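Local coordinates for protein ATP grasp ligase (Microcystis aeruginosa MRC, PDB 5IG9) that probably catalyses ATP-dependent ester (macrolactone) ring closure on the precursor peptide of a microviridin, as an ATP-grasp ligase, at residues L64-Y77 and R102-I116. Sequence-based numbering, arbitrary orientation.
Sequences LKEVSAVWYRRMRY and RGMIASLSGFHLDPI
The ring of Tyr-72 lies between Ile-116 on one face and the sulfur of Met-75 on the other. Ile-116 CG1 makes a CH-pi contact 3.7 Å from the ring centroid, while Ile-105 CD1 meets the ring edge near CE1. A flat aromatic suits this slot; chi1 (-167°) sends it off the strand toward Ile-105 of helix 87-107 and Ile-116, which starts helix 116-122. With an alanine in its place, Ile-116 would probably lose its packing partner and a gap open beside Ile-105. At the indole edge of Trp-71, in plane, sits Leu-113 O, 3.2 Å from CD1; Arg-73 CB covers one face. Leu-113 O also accepts from Tyr-72 N (3.0 Å), above the carbonyl plane. The imidazole of His-112 lies alongside Val-70 and is held by NE2 donating to Leu-108 O. Val-70, compact and branched, packs CG1 against Ile-105 CG2 (4.3 Å) and CG2 against Leu-108 CD1, just past the helix. Val-70 N donates to Phe-111 O (2.8 Å), and Val-70 O accepts from Leu-113 N. Gly-110's backbone angles (phi 88°, psi -168°) themselves call for glycine. Strands 69-72 and 111-113 thus pair in parallel, joined through helix 87-107 as a beta-alpha-beta crossover in the Rossmann-like pre-ATP-grasp domain.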
loop_
_atom_site.group_PDB
_atom_site.type_symbol
_atom_site.label_atom_id
_atom_site.label_comp_id
_atom_site.label_asym_id
_atom_site.label_seq_id
_atom_site.Cartn_x
_atom_site.Cartn_y
_atom_site.Cartn_z
ATOM N N LEU A 64 -18.188 -16.415 2.612
ATOM C CA LEU A 64 -17.982 -14.976 2.507
ATOM C C LEU A 64 -19.270 -14.209 2.240
ATOM O O LEU A 64 -19.290 -12.987 2.417
ATOM C CB LEU A 64 -16.959 -14.675 1.417
ATOM C CG LEU A 64 -15.573 -15.250 1.699
ATOM C CD1 LEU A 64 -14.645 -14.993 0.530
ATOM C CD2 LEU A 64 -14.999 -14.668 2.980
ATOM N N LYS A 65 -20.340 -14.884 1.819
ATOM C CA LYS A 65 -21.609 -14.188 1.636
ATOM C C LYS A 65 -22.253 -13.814 2.963
ATOM O O LYS A 65 -23.089 -12.903 3.000
ATOM C CB LYS A 65 -22.576 -15.045 0.818
ATOM C CG LYS A 65 -22.976 -16.352 1.489
ATOM C CD LYS A 65 -24.067 -17.067 0.705
ATOM C CE LYS A 65 -24.481 -18.363 1.385
ATOM N NZ LYS A 65 -25.593 -19.040 0.659
ATOM N N GLU A 66 -21.882 -14.492 4.047
ATOM C CA GLU A 66 -22.444 -14.261 5.369
ATOM C C GLU A 66 -21.635 -13.258 6.181
ATOM O O GLU A 66 -21.925 -13.060 7.366
ATOM C CB GLU A 66 -22.547 -15.587 6.128
ATOM C CG GLU A 66 -23.344 -16.662 5.399
ATOM C CD GLU A 66 -23.105 -18.049 5.968
ATOM O OE1 GLU A 66 -23.881 -18.975 5.647
ATOM O OE2 GLU A 66 -22.135 -18.211 6.739
ATOM N N VAL A 67 -20.634 -12.628 5.573
ATOM C CA VAL A 67 -19.817 -11.631 6.257
ATOM C C VAL A 67 -20.576 -10.310 6.283
ATOM O O VAL A 67 -20.903 -9.743 5.234
ATOM C CB VAL A 67 -18.447 -11.479 5.580
ATOM C CG1 VAL A 67 -17.780 -10.174 5.994
ATOM C CG2 VAL A 67 -17.553 -12.665 5.927
ATOM N N SER A 68 -20.871 -9.825 7.490
ATOM C CA SER A 68 -21.555 -8.553 7.674
ATOM C C SER A 68 -20.620 -7.422 8.084
ATOM O O SER A 68 -20.981 -6.252 7.917
ATOM C CB SER A 68 -22.663 -8.697 8.725
ATOM O OG SER A 68 -22.135 -9.121 9.971
ATOM N N ALA A 69 -19.438 -7.738 8.608
ATOM C CA ALA A 69 -18.476 -6.724 9.015
ATOM C C ALA A 69 -17.078 -7.315 8.940
ATOM O O ALA A 69 -16.898 -8.529 9.071
ATOM C CB ALA A 69 -18.755 -6.205 10.429
ATOM N N VAL A 70 -16.092 -6.441 8.729
ATOM C CA VAL A 70 -14.689 -6.829 8.638
ATOM C C VAL A 70 -13.876 -5.954 9.582
ATOM O O VAL A 70 -13.948 -4.722 9.512
ATOM C CB VAL A 70 -14.141 -6.702 7.202
ATOM C CG1 VAL A 70 -12.668 -7.087 7.167
ATOM C CG2 VAL A 70 -14.943 -7.560 6.241
ATOM N N TRP A 71 -13.093 -6.587 10.450
ATOM C CA TRP A 71 -12.135 -5.889 11.300
ATOM C C TRP A 71 -10.756 -6.030 10.666
ATOM O O TRP A 71 -10.123 -7.087 10.760
ATOM C CB TRP A 71 -12.146 -6.440 12.723
ATOM C CG TRP A 71 -11.373 -5.585 13.681
ATOM C CD1 TRP A 71 -11.023 -4.276 13.510
ATOM C CD2 TRP A 71 -10.846 -5.979 14.953
ATOM N NE1 TRP A 71 -10.316 -3.831 14.601
ATOM C CE2 TRP A 71 -10.192 -4.859 15.499
ATOM C CE3 TRP A 71 -10.866 -7.171 15.685
ATOM C CZ2 TRP A 71 -9.564 -4.895 16.742
ATOM C CZ3 TRP A 71 -10.242 -7.205 16.917
ATOM C CH2 TRP A 71 -9.600 -6.075 17.433
ATOM N N TYR A 72 -10.299 -4.962 10.014
ATOM C CA TYR A 72 -9.001 -4.942 9.339
ATOM C C TYR A 72 -7.932 -4.698 10.401
ATOM O O TYR A 72 -7.400 -3.597 10.564
ATOM C CB TYR A 72 -8.995 -3.874 8.250
ATOM C CG TYR A 72 -7.837 -3.942 7.284
ATOM C CD1 TYR A 72 -7.525 -5.121 6.621
ATOM C CD2 TYR A 72 -7.071 -2.816 7.015
ATOM C CE1 TYR A 72 -6.473 -5.180 5.731
ATOM C CE2 TYR A 72 -6.019 -2.864 6.127
ATOM C CZ TYR A 72 -5.723 -4.048 5.485
ATOM O OH TYR A 72 -4.673 -4.100 4.597
ATOM N N ARG A 73 -7.617 -5.764 11.136
ATOM C CA ARG A 73 -6.796 -5.666 12.352
ATOM C C ARG A 73 -5.311 -5.857 12.045
ATOM O O ARG A 73 -4.553 -4.884 12.001
ATOM C CB ARG A 73 -7.308 -6.669 13.391
ATOM C CG ARG A 73 -6.359 -7.007 14.530
ATOM C CD ARG A 73 -6.066 -5.825 15.427
ATOM N NE ARG A 73 -5.131 -6.208 16.479
ATOM C CZ ARG A 73 -4.617 -5.367 17.368
ATOM N NH1 ARG A 73 -4.947 -4.082 17.336
ATOM N NH2 ARG A 73 -3.774 -5.814 18.286
ATOM N N ARG A 74 -4.884 -7.103 11.826
ATOM C CA ARG A 74 -3.475 -7.419 11.634
ATOM C C ARG A 74 -3.289 -8.173 10.329
ATOM O O ARG A 74 -4.050 -9.092 10.017
ATOM C CB ARG A 74 -2.922 -8.239 12.806
ATOM C CG ARG A 74 -1.866 -7.511 13.622
ATOM C CD ARG A 74 -2.126 -6.017 13.628
ATOM N NE ARG A 74 -1.668 -5.381 14.855
ATOM C CZ ARG A 74 -1.837 -4.093 15.131
ATOM N NH1 ARG A 74 -2.452 -3.304 14.261
ATOM N NH2 ARG A 74 -1.396 -3.594 16.275
ATOM N N MET A 75 -2.269 -7.786 9.570
ATOM C CA MET A 75 -2.023 -8.338 8.240
ATOM C C MET A 75 -0.614 -8.921 8.204
ATOM O O MET A 75 0.357 -8.198 7.966
ATOM C CB MET A 75 -2.211 -7.269 7.169
ATOM C CG MET A 75 -3.608 -6.666 7.130
ATOM S SD MET A 75 -3.974 -5.531 8.488
ATOM C CE MET A 75 -2.655 -4.334 8.307
ATOM N N ARG A 76 -0.503 -10.230 8.433
ATOM C CA ARG A 76 0.786 -10.911 8.377
ATOM C C ARG A 76 0.749 -12.042 7.355
ATOM O O ARG A 76 0.923 -13.211 7.709
ATOM C CB ARG A 76 1.169 -11.441 9.759
ATOM C CG ARG A 76 1.214 -10.371 10.838
ATOM C CD ARG A 76 2.208 -9.282 10.482
ATOM N NE ARG A 76 2.028 -8.100 11.314
ATOM C CZ ARG A 76 2.651 -7.896 12.469
ATOM N NH1 ARG A 76 3.506 -8.798 12.932
ATOM N NH2 ARG A 76 2.420 -6.787 13.160
ATOM N N TYR A 77 0.543 -11.701 6.083
ATOM C CA TYR A 77 0.242 -12.706 5.068
ATOM C C TYR A 77 1.412 -13.661 4.864
ATOM O O TYR A 77 2.505 -13.245 4.469
ATOM C CB TYR A 77 -0.114 -12.028 3.749
ATOM C CG TYR A 77 -1.112 -10.903 3.880
ATOM C CD1 TYR A 77 -2.458 -11.161 4.104
ATOM C CD2 TYR A 77 -0.708 -9.580 3.767
ATOM C CE1 TYR A 77 -3.371 -10.132 4.221
ATOM C CE2 TYR A 77 -1.612 -8.547 3.879
ATOM C CZ TYR A 77 -2.941 -8.827 4.106
ATOM O OH TYR A 77 -3.843 -7.795 4.217
ATOM N N ARG A 102 -5.699 -9.283 0.130
ATOM C CA ARG A 102 -6.112 -7.892 -0.020
ATOM C C ARG A 102 -7.271 -7.766 -0.996
ATOM O O ARG A 102 -8.200 -6.982 -0.769
ATOM C CB ARG A 102 -4.936 -7.036 -0.487
ATOM C CG ARG A 102 -3.950 -6.686 0.605
ATOM C CD ARG A 102 -2.764 -5.930 0.042
ATOM N NE ARG A 102 -3.146 -4.658 -0.569
ATOM C CZ ARG A 102 -3.149 -3.493 0.070
ATOM N NH1 ARG A 102 -2.795 -3.435 1.346
ATOM N NH2 ARG A 102 -3.508 -2.385 -0.565
ATOM N N GLY A 103 -7.231 -8.521 -2.094
ATOM C CA GLY A 103 -8.326 -8.479 -3.049
ATOM C C GLY A 103 -9.610 -9.042 -2.475
ATOM O O GLY A 103 -10.703 -8.547 -2.766
ATOM N N MET A 104 -9.498 -10.091 -1.656
ATOM C CA MET A 104 -10.667 -10.630 -0.972
ATOM C C MET A 104 -11.305 -9.577 -0.076
ATOM O O MET A 104 -12.519 -9.352 -0.130
ATOM C CB MET A 104 -10.276 -11.857 -0.153
ATOM C CG MET A 104 -11.413 -12.390 0.697
ATOM S SD MET A 104 -10.905 -13.698 1.826
ATOM C CE MET A 104 -10.299 -12.735 3.209
ATOM N N ILE A 105 -10.496 -8.924 0.759
ATOM C CA ILE A 105 -11.029 -7.937 1.696
ATOM C C ILE A 105 -11.634 -6.758 0.947
ATOM O O ILE A 105 -12.718 -6.272 1.294
ATOM C CB ILE A 105 -9.930 -7.478 2.671
ATOM C CG1 ILE A 105 -9.410 -8.671 3.467
ATOM C CG2 ILE A 105 -10.451 -6.387 3.596
ATOM C CD1 ILE A 105 -8.162 -8.374 4.253
ATOM N N ALA A 106 -10.952 -6.288 -0.098
ATOM C CA ALA A 106 -11.425 -5.125 -0.839
ATOM C C ALA A 106 -12.696 -5.407 -1.627
ATOM O O ALA A 106 -13.410 -4.465 -1.984
ATOM C CB ALA A 106 -10.331 -4.626 -1.780
ATOM N N SER A 107 -12.996 -6.675 -1.911
ATOM C CA SER A 107 -14.205 -7.026 -2.643
ATOM C C SER A 107 -15.398 -7.274 -1.734
ATOM O O SER A 107 -16.539 -7.207 -2.201
ATOM C CB SER A 107 -13.959 -8.267 -3.505
ATOM O OG SER A 107 -12.889 -8.050 -4.406
ATOM N N LEU A 108 -15.163 -7.554 -0.455
ATOM C CA LEU A 108 -16.254 -7.812 0.472
ATOM C C LEU A 108 -17.064 -6.548 0.721
ATOM O O LEU A 108 -16.510 -5.458 0.896
ATOM C CB LEU A 108 -15.711 -8.345 1.795
ATOM C CG LEU A 108 -15.072 -9.732 1.776
ATOM C CD1 LEU A 108 -14.304 -9.964 3.064
ATOM C CD2 LEU A 108 -16.131 -10.804 1.584
ATOM N N SER A 109 -18.384 -6.699 0.739
ATOM C CA SER A 109 -19.269 -5.600 1.084
ATOM C C SER A 109 -19.462 -5.583 2.601
ATOM O O SER A 109 -18.762 -6.275 3.347
ATOM C CB SER A 109 -20.590 -5.725 0.329
ATOM O OG SER A 109 -21.343 -6.831 0.788
ATOM N N GLY A 110 -20.411 -4.793 3.080
ATOM C CA GLY A 110 -20.599 -4.647 4.502
ATOM C C GLY A 110 -19.740 -3.540 5.078
ATOM O O GLY A 110 -19.144 -2.724 4.369
ATOM N N PHE A 111 -19.671 -3.524 6.406
ATOM C CA PHE A 111 -18.957 -2.477 7.123
ATOM C C PHE A 111 -17.514 -2.897 7.380
ATOM O O PHE A 111 -17.261 -3.993 7.892
ATOM C CB PHE A 111 -19.664 -2.157 8.440
ATOM C CG PHE A 111 -18.989 -1.084 9.239
ATOM C CD1 PHE A 111 -19.075 0.243 8.851
ATOM C CD2 PHE A 111 -18.272 -1.401 10.378
ATOM C CE1 PHE A 111 -18.452 1.236 9.586
ATOM C CE2 PHE A 111 -17.650 -0.415 11.120
ATOM C CZ PHE A 111 -17.738 0.906 10.722
ATOM N N HIS A 112 -16.574 -2.023 7.031
ATOM C CA HIS A 112 -15.153 -2.278 7.218
ATOM C C HIS A 112 -14.586 -1.345 8.283
ATOM O O HIS A 112 -14.905 -0.152 8.313
ATOM C CB HIS A 112 -14.383 -2.099 5.910
ATOM C CG HIS A 112 -14.661 -3.160 4.894
ATOM N ND1 HIS A 112 -13.804 -4.214 4.664
ATOM C CD2 HIS A 112 -15.700 -3.331 4.044
ATOM C CE1 HIS A 112 -14.302 -4.987 3.716
ATOM N NE2 HIS A 112 -15.453 -4.474 3.322
ATOM N N LEU A 113 -13.737 -1.894 9.148
ATOM C CA LEU A 113 -13.068 -1.111 10.180
ATOM C C LEU A 113 -11.571 -1.415 10.210
ATOM O O LEU A 113 -11.125 -2.262 10.985
ATOM C CB LEU A 113 -13.683 -1.389 11.554
ATOM C CG LEU A 113 -13.194 -0.548 12.735
ATOM C CD1 LEU A 113 -13.908 0.792 12.772
ATOM C CD2 LEU A 113 -13.371 -1.298 14.043
ATOM N N ASP A 114 -10.796 -0.740 9.362
ATOM C CA ASP A 114 -11.309 0.217 8.387
ATOM C C ASP A 114 -11.066 -0.300 6.971
ATOM O O ASP A 114 -10.325 -1.267 6.793
ATOM C CB ASP A 114 -10.644 1.582 8.580
ATOM C CG ASP A 114 -11.185 2.325 9.782
ATOM O OD1 ASP A 114 -12.357 2.753 9.733
ATOM O OD2 ASP A 114 -10.435 2.488 10.769
ATOM N N PRO A 115 -11.693 0.317 5.968
ATOM C CA PRO A 115 -11.421 -0.086 4.585
ATOM C C PRO A 115 -9.946 0.039 4.237
ATOM O O PRO A 115 -9.236 0.916 4.733
ATOM C CB PRO A 115 -12.272 0.882 3.760
ATOM C CG PRO A 115 -13.399 1.224 4.656
ATOM C CD PRO A 115 -12.825 1.261 6.044
ATOM N N ILE A 116 -9.492 -0.858 3.361
ATOM C CA ILE A 116 -8.083 -0.876 2.981
ATOM C C ILE A 116 -7.686 0.433 2.313
ATOM O O ILE A 116 -6.609 0.980 2.581
ATOM C CB ILE A 116 -7.790 -2.087 2.078
ATOM C CG1 ILE A 116 -7.934 -3.383 2.872
ATOM C CG2 ILE A 116 -6.403 -1.982 1.483
ATOM C CD1 ILE A 116 -7.514 -4.610 2.105
#